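Local coordinates for putative modulator of DNA gyrase (Bacteroides thetaiotaomicron, PDB 1VPB), which probably acts as a metallopeptidase, as members of the PmbA/TldD (U62) peptidase family are generally thought to do, at residues Thr47-Leu51 / Lys141-Lys146; Ser165-Asp171 / Ser187-Ser193; Lys240-Ser244 / Asp447-Leu451; Lys246-Asp252 / Val368-Val374; Leu267-Gln273 / Tyr330-Asn336. All blocks are in the same frame, centred on the assembly; numbering follows the deposited sequence. Where two conformers were deposited one is given.

Contact 1: Thr47-Leu51 / Lys141-Lys146; sequences TSFEL and KIEMAK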
# COMPACT_ATOMS: atom_id res chain seq x y z
N THR A 47 17.38 8.86 1.92
CA THR A 47 18.22 8.02 1.08
C THR A 47 17.92 6.55 1.32
O THR A 47 17.80 6.12 2.49
CB THR A 47 19.70 8.29 1.42
OG1 THR A 47 20.04 9.62 1.02
CG2 THR A 47 20.64 7.39 0.69
N SER A 48 17.87 5.80 0.22
CA SER A 48 17.76 4.34 0.24
C SER A 48 18.84 3.72 -0.61
O SER A 48 18.97 4.04 -1.80
CB SER A 48 16.39 3.92 -0.31
OG SER A 48 16.39 2.54 -0.54
N PHE A 49 19.64 2.82 -0.02
CA PHE A 49 20.49 1.94 -0.80
C PHE A 49 19.97 0.51 -0.61
O PHE A 49 19.83 0.05 0.52
CB PHE A 49 21.97 1.92 -0.37
CG PHE A 49 22.73 3.19 -0.67
CD1 PHE A 49 23.26 3.41 -1.95
CD2 PHE A 49 22.98 4.14 0.33
CE1 PHE A 49 23.99 4.62 -2.23
CE2 PHE A 49 23.66 5.33 0.05
CZ PHE A 49 24.16 5.57 -1.24
N GLU A 50 19.74 -0.21 -1.71
CA GLU A 50 19.42 -1.64 -1.67
C GLU A 50 20.40 -2.48 -2.47
O GLU A 50 20.74 -2.16 -3.65
CB GLU A 50 18.00 -1.89 -2.20
CG GLU A 50 16.86 -1.23 -1.42
N LEU A 51 20.85 -3.58 -1.85
CA LEU A 51 21.80 -4.48 -2.41
C LEU A 51 21.19 -5.88 -2.47
O LEU A 51 20.44 -6.25 -1.59
CB LEU A 51 23.10 -4.54 -1.58
CG LEU A 51 23.71 -3.22 -1.10
CD1 LEU A 51 25.11 -3.51 -0.58
CD2 LEU A 51 23.75 -2.06 -2.16
N LYS A 141 27.41 5.06 4.14
CA LYS A 141 26.06 4.47 4.21
C LYS A 141 26.02 3.19 3.37
O LYS A 141 25.66 2.12 3.86
CB LYS A 141 25.00 5.50 3.75
CG LYS A 141 24.94 6.81 4.54
CD LYS A 141 23.93 7.72 3.96
CE LYS A 141 23.95 9.09 4.59
NZ LYS A 141 22.90 10.02 4.15
N ILE A 142 26.41 3.28 2.11
CA ILE A 142 26.37 2.08 1.29
C ILE A 142 27.38 1.02 1.77
O ILE A 142 27.10 -0.18 1.68
CB ILE A 142 26.55 2.41 -0.20
CG1 ILE A 142 26.14 1.19 -1.02
CG2 ILE A 142 27.98 2.82 -0.50
CD1 ILE A 142 26.43 1.31 -2.46
N GLU A 143 28.53 1.43 2.30
CA GLU A 143 29.44 0.46 2.92
C GLU A 143 28.82 -0.35 4.07
O GLU A 143 29.10 -1.57 4.24
CB GLU A 143 30.72 1.13 3.44
CG GLU A 143 31.70 1.57 2.36
CD GLU A 143 32.15 0.44 1.43
OE1 GLU A 143 32.46 -0.66 1.94
OE2 GLU A 143 32.16 0.67 0.20
N MET A 144 28.04 0.32 4.92
CA MET A 144 27.33 -0.39 5.97
C MET A 144 26.43 -1.48 5.42
O MET A 144 26.37 -2.55 5.99
CB MET A 144 26.48 0.54 6.83
CG MET A 144 27.29 1.55 7.62
SD MET A 144 26.27 2.76 8.48
CE MET A 144 27.45 4.01 8.73
N ALA A 145 25.70 -1.19 4.34
CA ALA A 145 24.83 -2.19 3.75
C ALA A 145 25.64 -3.34 3.16
O ALA A 145 25.29 -4.53 3.28
CB ALA A 145 23.95 -1.56 2.74
N LYS A 146 26.77 -3.01 2.53
CA LYS A 146 27.67 -4.04 2.07
C LYS A 146 28.18 -4.93 3.19
O LYS A 146 28.22 -6.15 3.06
CB LYS A 146 28.87 -3.44 1.38
CG LYS A 146 28.60 -2.72 0.15
CD LYS A 146 29.95 -2.50 -0.56
CE LYS A 146 29.98 -1.17 -1.26
NZ LYS A 146 31.19 -1.10 -2.15
O HOH W 1 22.86 10.09 1.39
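The Phe49 ring lies flat against helix 138-150, with Ile142 CB 3.7 Å from the ring centroid and only 6° off its normal, a CH-pi contact over the middle of one face. Ile142 CG1 and CD1 run on from there over the CD1 part of the ring, because CG1 stands anti to the backbone N (chi1 -165°). Lys141 CB approaches Phe49 CE2 obliquely at 3.9 Å. Leu104 of the second subunit also packs on Phe49 and Ile142, so the dimer partner adds to this apolar patch.

Two residues along the strand, Leu51 grips the helix with both branches: Leu51 CD2 sits 4.2 Å from Ile142 CG1, while Leu51 CD1 lies 4.0 Å from Ala145 CB and 3.7 Å from Lys146 CG.

At the other end the contact turns polar. The extended Lys141 chain carries NZ to a water at 2.8 Å, which it donates to and which also hydrogen-bonds Thr47 OG1. The stronger partner of this ammonium is Asp168, in a salt bridge that ties the helix to the next strand of the sheet.

The axes of the short segments pass 8.7 Å apart with 32° between them, running in the same general direction. This is a helix packed on one face of an antiparallel sheet, the strand coming from the sequence range of the first family domain and the helix from that of the central one.

Contact 2: Ser165-Asp171 / Ser187-Ser193; sequences SYGDGED and STWYSLS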
# COMPACT_ATOMS: atom_id res chain seq x y z
N SER A 165 19.91 -3.68 3.01
CA SER A 165 19.42 -2.34 2.76
C SER A 165 19.91 -1.36 3.80
O SER A 165 20.03 -1.70 5.00
CB SER A 165 17.88 -2.34 2.83
OG SER A 165 17.36 -3.32 1.94
N TYR A 166 20.11 -0.13 3.35
CA TYR A 166 20.28 1.02 4.21
C TYR A 166 19.17 2.01 3.90
O TYR A 166 18.83 2.24 2.75
CB TYR A 166 21.65 1.68 3.92
CG TYR A 166 21.82 3.01 4.59
CD1 TYR A 166 21.25 4.17 4.07
CD2 TYR A 166 22.46 3.12 5.85
CE1 TYR A 166 21.36 5.39 4.73
CE2 TYR A 166 22.53 4.32 6.51
CZ TYR A 166 22.02 5.46 5.94
OH TYR A 166 22.12 6.69 6.56
N GLY A 167 18.58 2.61 4.92
CA GLY A 167 17.66 3.72 4.75
C GLY A 167 17.94 4.83 5.76
O GLY A 167 18.34 4.56 6.87
N ASP A 168 17.71 6.07 5.37
CA ASP A 168 17.64 7.12 6.34
C ASP A 168 16.62 8.18 5.94
O ASP A 168 16.06 8.15 4.84
CB ASP A 168 19.01 7.73 6.65
CG ASP A 168 19.60 8.58 5.51
OD1 ASP A 168 18.81 9.27 4.78
OD2 ASP A 168 20.85 8.60 5.36
N GLY A 169 16.36 9.08 6.85
CA GLY A 169 15.53 10.25 6.56
C GLY A 169 15.56 11.32 7.60
O GLY A 169 16.01 11.10 8.75
N GLU A 170 15.09 12.50 7.22
CA GLU A 170 14.85 13.58 8.14
C GLU A 170 13.44 14.09 7.86
O GLU A 170 13.01 14.08 6.71
CB GLU A 170 15.88 14.69 8.00
CG GLU A 170 15.96 15.26 6.61
CD GLU A 170 16.96 16.40 6.40
OE1 GLU A 170 17.48 16.98 7.35
OE2 GLU A 170 17.16 16.73 5.21
N ASP A 171 12.77 14.55 8.89
CA ASP A 171 11.37 14.99 8.82
C ASP A 171 11.24 16.23 9.64
O ASP A 171 11.75 16.31 10.77
CB ASP A 171 10.45 13.92 9.32
CG ASP A 171 10.40 12.75 8.41
OD1 ASP A 171 9.64 12.83 7.43
OD2 ASP A 171 11.01 11.72 8.64
N SER A 187 12.96 15.42 13.30
CA SER A 187 13.56 14.17 13.68
C SER A 187 14.32 13.53 12.53
O SER A 187 14.11 13.85 11.33
CB SER A 187 12.52 13.21 14.21
OG SER A 187 11.56 12.90 13.21
N THR A 188 15.19 12.58 12.90
CA THR A 188 15.93 11.76 11.94
C THR A 188 15.71 10.30 12.23
O THR A 188 15.20 9.91 13.33
CB THR A 188 17.46 12.08 11.97
OG1 THR A 188 17.89 12.05 13.37
CG2 THR A 188 17.73 13.44 11.46
N TRP A 189 16.03 9.48 11.25
CA TRP A 189 16.06 8.03 11.42
C TRP A 189 17.06 7.41 10.48
O TRP A 189 17.33 7.91 9.40
CB TRP A 189 14.68 7.37 11.26
CG TRP A 189 14.11 7.51 9.90
CD1 TRP A 189 13.36 8.55 9.42
CD2 TRP A 189 14.31 6.60 8.79
NE1 TRP A 189 13.07 8.33 8.10
CE2 TRP A 189 13.59 7.13 7.69
CE3 TRP A 189 14.95 5.38 8.62
CZ2 TRP A 189 13.57 6.50 6.43
CZ3 TRP A 189 14.91 4.75 7.37
CH2 TRP A 189 14.22 5.31 6.30
N TYR A 190 17.56 6.25 10.90
CA TYR A 190 18.47 5.45 10.14
C TYR A 190 18.12 3.99 10.34
O TYR A 190 17.69 3.60 11.43
CB TYR A 190 19.91 5.63 10.64
CG TYR A 190 20.39 7.06 10.72
CD1 TYR A 190 20.15 7.84 11.85
CD2 TYR A 190 21.11 7.64 9.68
CE1 TYR A 190 20.59 9.17 11.91
CE2 TYR A 190 21.56 8.96 9.75
CZ TYR A 190 21.30 9.71 10.86
OH TYR A 190 21.77 11.01 10.98
N SER A 191 18.31 3.19 9.30
CA SER A 191 18.03 1.76 9.41
C SER A 191 18.90 0.92 8.54
O SER A 191 19.32 1.34 7.45
CB SER A 191 16.57 1.49 9.10
OG SER A 191 16.22 0.19 9.51
N LEU A 192 19.18 -0.30 9.01
CA LEU A 192 19.91 -1.29 8.24
C LEU A 192 19.18 -2.60 8.35
O LEU A 192 18.66 -2.95 9.42
CB LEU A 192 21.33 -1.48 8.76
CG LEU A 192 22.38 -0.41 8.41
CD1 LEU A 192 23.58 -0.55 9.40
CD2 LEU A 192 22.84 -0.57 7.00
N SER A 193 19.13 -3.34 7.28
CA SER A 193 18.44 -4.61 7.28
C SER A 193 19.12 -5.64 6.39
O SER A 193 19.94 -5.34 5.51
CB SER A 193 16.97 -4.44 6.87
OG SER A 193 16.87 -4.18 5.50
O HOH W 2 17.26 -6.12 3.25
O HOH W 3 11.65 10.31 6.37
O HOH W 4 11.98 11.30 10.83
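Backbone bonds come first: Ser165, Gly167, Gly169 and Asp171 pair with Ser193, Ser191, Trp189 and Ser187 in four antiparallel hydrogen-bonded pairs, each with two N-H...O bonds. The straightest runs from Gly167 N to Ser191 O (2.9 Å, 168°).

Aromatic packing is led by Trp189, its CG set between the backbone N and the carbonyl carbon (chi1 64°), which turns the indole over the neighbouring strand and the bare backbone of Gly167 to Gly169. Gly169 CA sits over the five-membered ring, 3.9 Å from its centroid, and Gly167 C comes to 3.4 Å from Trp189 CZ3. On the other face of the sheet, Tyr166 OH meets the Tyr190 ring edge in plane, 3.4 Å from Tyr190 CD2, and donates to the anti lone pair of Asp168 OD2 at 2.6 Å.

Waters bridge Ser165 OG to Ser193 OG, and Asp171 OD2 to Trp189 NE1.

In this hairpin, strand 36-52 flanks 159-177 and strand 207-214 flanks 181-198, while helix 138-150 covers Tyr166 and Leu192.

Contact 3: Lys240-Ser244 / Asp447-Leu451; sequences KKVQS and DFSGL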
# COMPACT_ATOMS: atom_id res chain seq x y z
N LYS A 240 7.41 -28.22 11.09
CA LYS A 240 6.34 -29.23 11.00
C LYS A 240 5.22 -28.83 11.97
O LYS A 240 5.46 -28.14 12.93
CB LYS A 240 6.82 -30.62 11.45
CG LYS A 240 7.61 -31.44 10.45
CD LYS A 240 7.63 -32.91 10.82
CE LYS A 240 8.36 -33.17 12.14
NZ LYS A 240 8.60 -34.64 12.36
N LYS A 241 4.01 -29.34 11.74
CA LYS A 241 2.92 -29.22 12.70
C LYS A 241 3.23 -30.01 13.96
O LYS A 241 4.05 -30.92 13.93
CB LYS A 241 1.62 -29.75 12.10
CG LYS A 241 1.07 -28.92 10.93
CD LYS A 241 -0.19 -29.56 10.31
CE LYS A 241 -1.09 -28.52 9.60
NZ LYS A 241 -2.47 -29.05 9.34
N VAL A 242 2.56 -29.66 15.06
CA VAL A 242 2.62 -30.44 16.31
C VAL A 242 1.18 -30.75 16.72
O VAL A 242 0.25 -30.22 16.12
CB VAL A 242 3.35 -29.67 17.43
CG1 VAL A 242 4.80 -29.40 17.04
CG2 VAL A 242 2.63 -28.35 17.77
N GLN A 243 0.99 -31.58 17.74
CA GLN A 243 -0.37 -31.96 18.14
C GLN A 243 -1.17 -30.74 18.59
O GLN A 243 -0.63 -29.85 19.24
CB GLN A 243 -0.37 -32.98 19.28
CG GLN A 243 -1.76 -33.56 19.58
N SER A 244 -2.44 -30.70 18.21
CA SER A 244 -3.31 -29.62 18.62
C SER A 244 -3.60 -29.69 20.11
O SER A 244 -3.65 -30.78 20.69
CB SER A 244 -4.61 -29.70 17.84
OG SER A 244 -4.33 -29.41 16.49
N ASP A 447 -4.57 -21.95 22.97
CA ASP A 447 -4.98 -22.94 21.98
C ASP A 447 -4.23 -22.82 20.67
O ASP A 447 -4.19 -21.74 20.05
CB ASP A 447 -6.49 -22.81 21.72
CG ASP A 447 -7.28 -23.56 22.72
OD1 ASP A 447 -7.15 -24.81 22.76
OD2 ASP A 447 -8.06 -22.99 23.50
N PHE A 448 -3.62 -23.94 20.29
CA PHE A 448 -2.97 -24.11 18.98
C PHE A 448 -3.64 -25.28 18.26
O PHE A 448 -3.89 -26.33 18.87
CB PHE A 448 -1.48 -24.41 19.10
CG PHE A 448 -0.68 -23.30 19.70
CD1 PHE A 448 -0.68 -23.11 21.09
CD2 PHE A 448 0.11 -22.47 18.91
CE1 PHE A 448 0.06 -22.10 21.67
CE2 PHE A 448 0.85 -21.44 19.46
CZ PHE A 448 0.82 -21.24 20.85
N SER A 449 -3.89 -25.09 16.97
CA SER A 449 -4.50 -26.12 16.13
C SER A 449 -3.85 -26.18 14.75
O SER A 449 -3.35 -25.18 14.25
CB SER A 449 -5.97 -25.81 15.96
OG SER A 449 -6.14 -24.45 15.61
N GLY A 450 -3.89 -27.35 14.13
CA GLY A 450 -3.27 -27.54 12.82
C GLY A 450 -4.01 -26.87 11.67
O GLY A 450 -5.25 -26.86 11.66
N LEU A 451 -3.24 -26.26 10.75
CA LEU A 451 -3.65 -25.87 9.36
C LEU A 451 -2.83 -24.69 8.79
O LEU A 451 -1.97 -24.86 7.92
CB LEU A 451 -5.15 -25.54 9.22
CG LEU A 451 -6.12 -26.60 8.64
CD1 LEU A 451 -5.90 -28.06 9.10
CD2 LEU A 451 -7.55 -26.14 8.95
OXT LEU A 451 -3.01 -23.53 9.16
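Ser244 and Lys241 reach the C-terminal strand through similar first torsions: Ser244 OG and Lys241 CG each stand anti to the carbonyl carbon, beside the backbone N (chi1 -67° in both), and the lysine then stays extended to NZ. This is where the loop leading into strand 245-251 lies against the last strand, 446-450, its antiparallel neighbour in the mixed sheet of the C-terminal domain. The strand pairing continues just beyond, where Phe448 makes a backbone hydrogen bond with Gly245.

Within the contact, the Ser244 backbone comes alongside, its CA 3.4 Å from Phe448 O in a CA-H...O contact. The lysine reaches past Gly450, so that Lys241 CE lies 3.3 Å from Leu451 N and Lys241 NZ is 3.6 Å from Leu451 CD1. NZ and Leu451 N are both donors, so their closeness is packing rather than bonding. Lys241 NZ also lies 3.5 Å from Gly450 C, against bare backbone. Val242 turns from this surface contact to pack on Tyr247 and Ile372, and Phe448 lies on Ile372 and Met249.

One hydrogen bond joins the segments: Gly450 N donates to Ser244 OG at 3.2 Å, bent to 142° at the hydrogen.

Contact 4: Lys246-Asp252 / Val368-Val374; sequences KYTMVVD and VEKGILV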
# COMPACT_ATOMS: atom_id res chain seq x y z
N LYS A 246 -3.74 -27.28 24.17
CA LYS A 246 -3.27 -26.12 24.94
C LYS A 246 -1.77 -26.18 25.08
O LYS A 246 -1.24 -27.26 25.39
CB LYS A 246 -3.81 -26.18 26.37
CG LYS A 246 -5.32 -26.13 26.51
CD LYS A 246 -5.83 -24.77 26.26
CE LYS A 246 -7.34 -24.72 26.36
NZ LYS A 246 -7.78 -23.35 26.34
N TYR A 247 -1.11 -25.03 24.97
CA TYR A 247 0.32 -24.93 25.26
C TYR A 247 0.56 -23.61 25.96
O TYR A 247 -0.17 -22.66 25.76
CB TYR A 247 1.13 -24.88 23.96
CG TYR A 247 1.16 -26.16 23.14
CD1 TYR A 247 0.16 -26.45 22.22
CD2 TYR A 247 2.23 -27.05 23.26
CE1 TYR A 247 0.21 -27.63 21.44
CE2 TYR A 247 2.29 -28.20 22.49
CZ TYR A 247 1.28 -28.48 21.58
OH TYR A 247 1.35 -29.64 20.82
N THR A 248 1.65 -23.53 26.71
CA THR A 248 2.20 -22.24 27.11
C THR A 248 2.76 -21.54 25.86
O THR A 248 3.55 -22.14 25.13
CB THR A 248 3.35 -22.43 28.07
OG1 THR A 248 2.90 -23.16 29.23
CG2 THR A 248 3.88 -21.09 28.58
N MET A 249 2.36 -20.30 25.62
CA MET A 249 2.88 -19.56 24.47
C MET A 249 3.93 -18.55 24.90
O MET A 249 3.67 -17.69 25.74
CB MET A 249 1.75 -18.85 23.72
CG MET A 249 2.26 -18.10 22.50
SD MET A 249 1.05 -17.38 21.40
CE MET A 249 0.16 -16.28 22.46
N VAL A 250 5.13 -18.67 24.33
CA VAL A 250 6.17 -17.66 24.52
C VAL A 250 6.29 -16.86 23.20
O VAL A 250 6.28 -17.44 22.11
CB VAL A 250 7.53 -18.29 24.91
CG1 VAL A 250 8.56 -17.18 25.20
CG2 VAL A 250 7.37 -19.18 26.14
N VAL A 251 6.38 -15.54 23.31
CA VAL A 251 6.53 -14.67 22.13
C VAL A 251 7.73 -13.76 22.28
O VAL A 251 7.93 -13.14 23.31
CB VAL A 251 5.28 -13.82 21.90
CG1 VAL A 251 5.35 -13.14 20.51
CG2 VAL A 251 4.02 -14.66 22.03
N ASP A 252 8.55 -13.69 21.22
CA ASP A 252 9.78 -12.89 21.27
C ASP A 252 9.49 -11.41 21.08
O ASP A 252 8.37 -11.04 20.77
CB ASP A 252 10.83 -13.43 20.30
CG ASP A 252 10.42 -13.38 18.84
OD1 ASP A 252 9.55 -12.57 18.47
OD2 ASP A 252 10.97 -14.17 18.02
N VAL A 368 9.67 -23.10 30.94
CA VAL A 368 8.43 -23.64 30.37
C VAL A 368 8.52 -25.13 30.11
O VAL A 368 9.41 -25.61 29.41
CB VAL A 368 8.07 -22.90 29.07
CG1 VAL A 368 6.86 -23.55 28.41
CG2 VAL A 368 7.80 -21.42 29.36
N GLU A 369 7.57 -25.88 30.66
CA GLU A 369 7.57 -27.35 30.57
C GLU A 369 6.97 -27.82 29.24
O GLU A 369 7.48 -28.74 28.64
CB GLU A 369 6.79 -27.94 31.75
CG GLU A 369 6.88 -29.46 31.91
CD GLU A 369 5.98 -29.96 33.04
OE1 GLU A 369 5.17 -29.16 33.57
OE2 GLU A 369 6.06 -31.15 33.39
N LYS A 370 5.87 -27.21 28.80
CA LYS A 370 5.28 -27.58 27.52
C LYS A 370 4.73 -26.36 26.85
O LYS A 370 3.72 -25.79 27.30
CB LYS A 370 4.16 -28.60 27.69
CG LYS A 370 3.43 -28.99 26.41
CD LYS A 370 2.41 -30.13 26.67
CE LYS A 370 1.47 -30.32 25.48
NZ LYS A 370 0.46 -31.37 25.73
N GLY A 371 5.40 -25.92 25.80
CA GLY A 371 5.00 -24.68 25.19
C GLY A 371 5.40 -24.63 23.75
O GLY A 371 5.95 -25.59 23.21
N ILE A 372 5.09 -23.49 23.16
CA ILE A 372 5.52 -23.13 21.82
C ILE A 372 6.07 -21.73 21.88
O ILE A 372 5.43 -20.81 22.40
CB ILE A 372 4.33 -23.22 20.84
CG1 ILE A 372 3.92 -24.68 20.69
CG2 ILE A 372 4.68 -22.56 19.48
CD1 ILE A 372 2.71 -24.92 19.77
N LEU A 373 7.26 -21.56 21.31
CA LEU A 373 7.83 -20.25 21.15
C LEU A 373 7.39 -19.77 19.78
O LEU A 373 7.63 -20.44 18.78
CB LEU A 373 9.36 -20.33 21.21
CG LEU A 373 10.05 -19.04 20.73
CD1 LEU A 373 9.78 -17.84 21.61
CD2 LEU A 373 11.55 -19.30 20.59
N VAL A 374 6.75 -18.61 19.73
CA VAL A 374 6.34 -17.98 18.47
C VAL A 374 7.38 -16.98 17.98
O VAL A 374 7.68 -15.96 18.62
CB VAL A 374 4.97 -17.29 18.64
CG1 VAL A 374 4.58 -16.50 17.37
CG2 VAL A 374 3.93 -18.36 18.95
O HOH W 5 -1.19 -30.02 24.10
O HOH W 6 4.37 -25.29 30.39
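Parallel pairing of strands 245-251 and 370-378 forms this part of the C-terminal domain's mixed sheet, with 40° between the short axes. Four backbone hydrogen bonds stitch them, Thr248 N to Lys370 O the first and Val374 N to Val250 O the last, short and straight (2.7 Å, 175°).

Tyr247 lays its ring on Ile372, whose CG1 stands anti to the carbonyl carbon (chi1 -68°) and carries CD1 over the centre of one face, 3.8 Å from the centroid. A water linking Lys246 O to Lys370 NZ lies above the opposite face, while Lys370 CE passes 3.8 Å from Tyr247 CE2. Met249 SD touches Val374 CG2 at 3.9 Å.

On the other face of the sheet Thr248 meets Val368 tip to tip, Thr248 CB 3.7 Å from Val368 CG1, and Val250 CG1 packs on Leu373 CD1. A second water joins Thr248 OG1, also hydrogen-bonded to Glu444, to Lys370 N.

Helix 361-366 covers Val250 and Leu373, strand 388-399 flanks 370-378, and strands 441-443 and 446-450 pair with 245-251.

Contact 5: Leu267-Gln273 / Tyr330-Asn336; sequences LNGSALQ and YFIDTYN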
# COMPACT_ATOMS: atom_id res chain seq x y z
N LEU A 267 -8.90 0.70 21.51
CA LEU A 267 -9.00 1.86 22.33
C LEU A 267 -9.20 3.15 21.56
O LEU A 267 -9.29 4.23 22.15
CB LEU A 267 -7.72 1.95 23.17
CG LEU A 267 -7.42 0.77 24.09
CD1 LEU A 267 -6.09 1.11 24.83
CD2 LEU A 267 -8.53 0.59 25.03
N ASN A 268 -9.22 3.06 20.26
CA ASN A 268 -9.37 4.27 19.44
C ASN A 268 -10.79 4.81 19.50
O ASN A 268 -11.77 4.06 19.33
CB ASN A 268 -9.05 3.96 18.00
CG ASN A 268 -7.57 3.89 17.73
OD1 ASN A 268 -6.77 4.66 18.33
ND2 ASN A 268 -7.16 3.00 16.78
N GLY A 269 -10.89 6.12 19.62
CA GLY A 269 -12.18 6.80 19.78
C GLY A 269 -13.10 6.50 18.60
O GLY A 269 -14.33 6.35 18.80
N SER A 270 -12.54 6.38 17.42
CA SER A 270 -13.42 6.16 16.22
C SER A 270 -14.01 4.75 16.23
O SER A 270 -15.18 4.54 15.93
CB SER A 270 -12.63 6.38 14.96
OG SER A 270 -11.55 5.48 14.94
N ALA A 271 -13.20 3.77 16.65
CA ALA A 271 -13.72 2.42 16.85
C ALA A 271 -14.81 2.34 17.90
O ALA A 271 -15.82 1.64 17.73
CB ALA A 271 -12.56 1.45 17.18
N LEU A 272 -14.63 3.07 19.00
CA LEU A 272 -15.58 3.10 20.09
C LEU A 272 -16.87 3.76 19.60
O LEU A 272 -17.97 3.28 19.87
CB LEU A 272 -15.01 3.88 21.27
CG LEU A 272 -13.79 3.19 21.90
CD1 LEU A 272 -13.01 4.17 22.76
CD2 LEU A 272 -14.18 1.91 22.65
N GLN A 273 -16.70 4.84 18.85
CA GLN A 273 -17.84 5.66 18.40
C GLN A 273 -18.67 4.88 17.43
O GLN A 273 -19.93 4.98 17.43
CB GLN A 273 -17.30 6.96 17.77
CG GLN A 273 -18.40 8.01 17.48
CD GLN A 273 -19.16 7.75 16.21
OE1 GLN A 273 -18.58 7.29 15.23
NE2 GLN A 273 -20.46 8.08 16.20
N TYR A 330 -8.83 5.46 27.13
CA TYR A 330 -9.13 5.36 25.71
C TYR A 330 -8.40 6.53 25.01
O TYR A 330 -8.06 7.54 25.66
CB TYR A 330 -10.62 5.52 25.50
CG TYR A 330 -11.52 4.41 25.96
CD1 TYR A 330 -11.25 3.09 25.68
CD2 TYR A 330 -12.72 4.71 26.58
CE1 TYR A 330 -12.17 2.06 26.03
CE2 TYR A 330 -13.59 3.71 26.95
CZ TYR A 330 -13.32 2.39 26.68
OH TYR A 330 -14.23 1.41 27.08
N PHE A 331 -8.20 6.40 23.69
CA PHE A 331 -7.52 7.40 22.90
C PHE A 331 -8.57 8.11 22.04
O PHE A 331 -8.86 7.63 20.96
CB PHE A 331 -6.40 6.79 22.07
CG PHE A 331 -5.25 6.33 22.90
CD1 PHE A 331 -4.38 7.26 23.43
CD2 PHE A 331 -5.04 4.99 23.17
CE1 PHE A 331 -3.34 6.87 24.26
CE2 PHE A 331 -4.00 4.61 24.02
CZ PHE A 331 -3.17 5.55 24.54
N ILE A 332 -9.11 9.19 22.58
CA ILE A 332 -10.28 9.88 22.00
C ILE A 332 -9.91 11.27 21.56
O ILE A 332 -9.54 12.09 22.38
CB ILE A 332 -11.38 9.91 22.98
CG1 ILE A 332 -11.69 8.49 23.47
CG2 ILE A 332 -12.66 10.41 22.29
CD1 ILE A 332 -12.74 8.45 24.49
N ASP A 333 -9.99 11.54 20.26
CA ASP A 333 -9.73 12.89 19.79
C ASP A 333 -10.95 13.80 19.97
O ASP A 333 -12.03 13.40 20.45
CB ASP A 333 -9.22 12.89 18.35
CG ASP A 333 -10.31 12.62 17.35
OD1 ASP A 333 -11.42 12.17 17.72
OD2 ASP A 333 -10.04 12.75 16.15
N THR A 334 -10.80 15.05 19.56
CA THR A 334 -11.79 16.07 19.84
C THR A 334 -13.11 15.69 19.16
O THR A 334 -14.19 15.76 19.77
CB THR A 334 -11.28 17.44 19.38
OG1 THR A 334 -10.14 17.83 20.18
CG2 THR A 334 -12.29 18.55 19.65
N TYR A 335 -13.02 15.32 17.90
CA TYR A 335 -14.21 14.96 17.12
C TYR A 335 -15.00 13.80 17.71
O TYR A 335 -16.19 13.91 17.97
CB TYR A 335 -13.77 14.62 15.73
CG TYR A 335 -14.85 14.22 14.80
CD1 TYR A 335 -15.82 15.15 14.40
CD2 TYR A 335 -14.90 12.96 14.28
CE1 TYR A 335 -16.81 14.81 13.54
CE2 TYR A 335 -15.89 12.60 13.40
CZ TYR A 335 -16.85 13.53 13.03
OH TYR A 335 -17.80 13.11 12.12
N ASN A 336 -14.33 12.66 17.97
CA ASN A 336 -15.02 11.54 18.56
C ASN A 336 -15.50 11.79 19.99
O ASN A 336 -16.55 11.27 20.40
CB ASN A 336 -14.17 10.28 18.43
CG ASN A 336 -14.08 9.79 17.03
OD1 ASN A 336 -15.09 9.38 16.44
ND2 ASN A 336 -12.89 9.83 16.46
O HOH W 7 -16.09 8.21 14.20
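Leu272 and Leu267 frame the Tyr330 ring from two directions. Leu272, with CG anti to its carbonyl carbon (chi1 -66°), sets CD1 over one face, 3.7 Å from the centroid and shifted toward Tyr330 CG. Leu267 CD2 meets the ring at its edge, 3.8 Å from Tyr330 CD1, the two side chains crossing at about a right angle. Leu267 also offers CB to the edge of Phe331, at Phe331 CD2.

The backbones join in a single bridge: Phe331 N donates to Leu267 O (2.9 Å, 171°), and Gly269 N returns a more bent bond to Phe331 O.

Asn336 CG stands anti to the carbonyl carbon (chi1 -71°), which points the amide at helix 269-273, against the backbone of Gly269 and Ser270, and Asn336 OD1 lies 3.5 Å from Gln273 CB. Asp333 OD1 caps helix 334-340 by accepting from Asn336 N (3.0 Å) and also holds the amide through Asn336 ND2 (3.0 Å), the two donors arriving from opposite faces of the carboxylate plane. A water donates to both Gln273 OE1 and Asn336 OD1.

Around the contact, Met340 of helix 334-340 packs on Leu272 and Gln273, and Ile321 of strand 319-323 touches Leu267 and Phe331.

Contacts 1 and 2 adjoin, with centres 11 Å apart, and share the six-stranded antiparallel sheet in which strands 36-52 and 159-177 are neighbours; Met144 CB of one touches Leu192 CD2 of the other at 3.8 Å. Contacts 3 and 4 form a second pair, 13 Å between centres, on neighbouring strands 446-450 and 245-251 of the mixed sheet. Along the chain contacts 1 and 2 come first, in series; contact 5 is nested inside the loop closed by contact 4, itself nested inside contact 3. Contact 5 stands apart, about 34 Å from contact 4 and 31 Å from contact 2 between centres. The chain's last strand thus pairs with one about 200 residues earlier, in one mixed sheet.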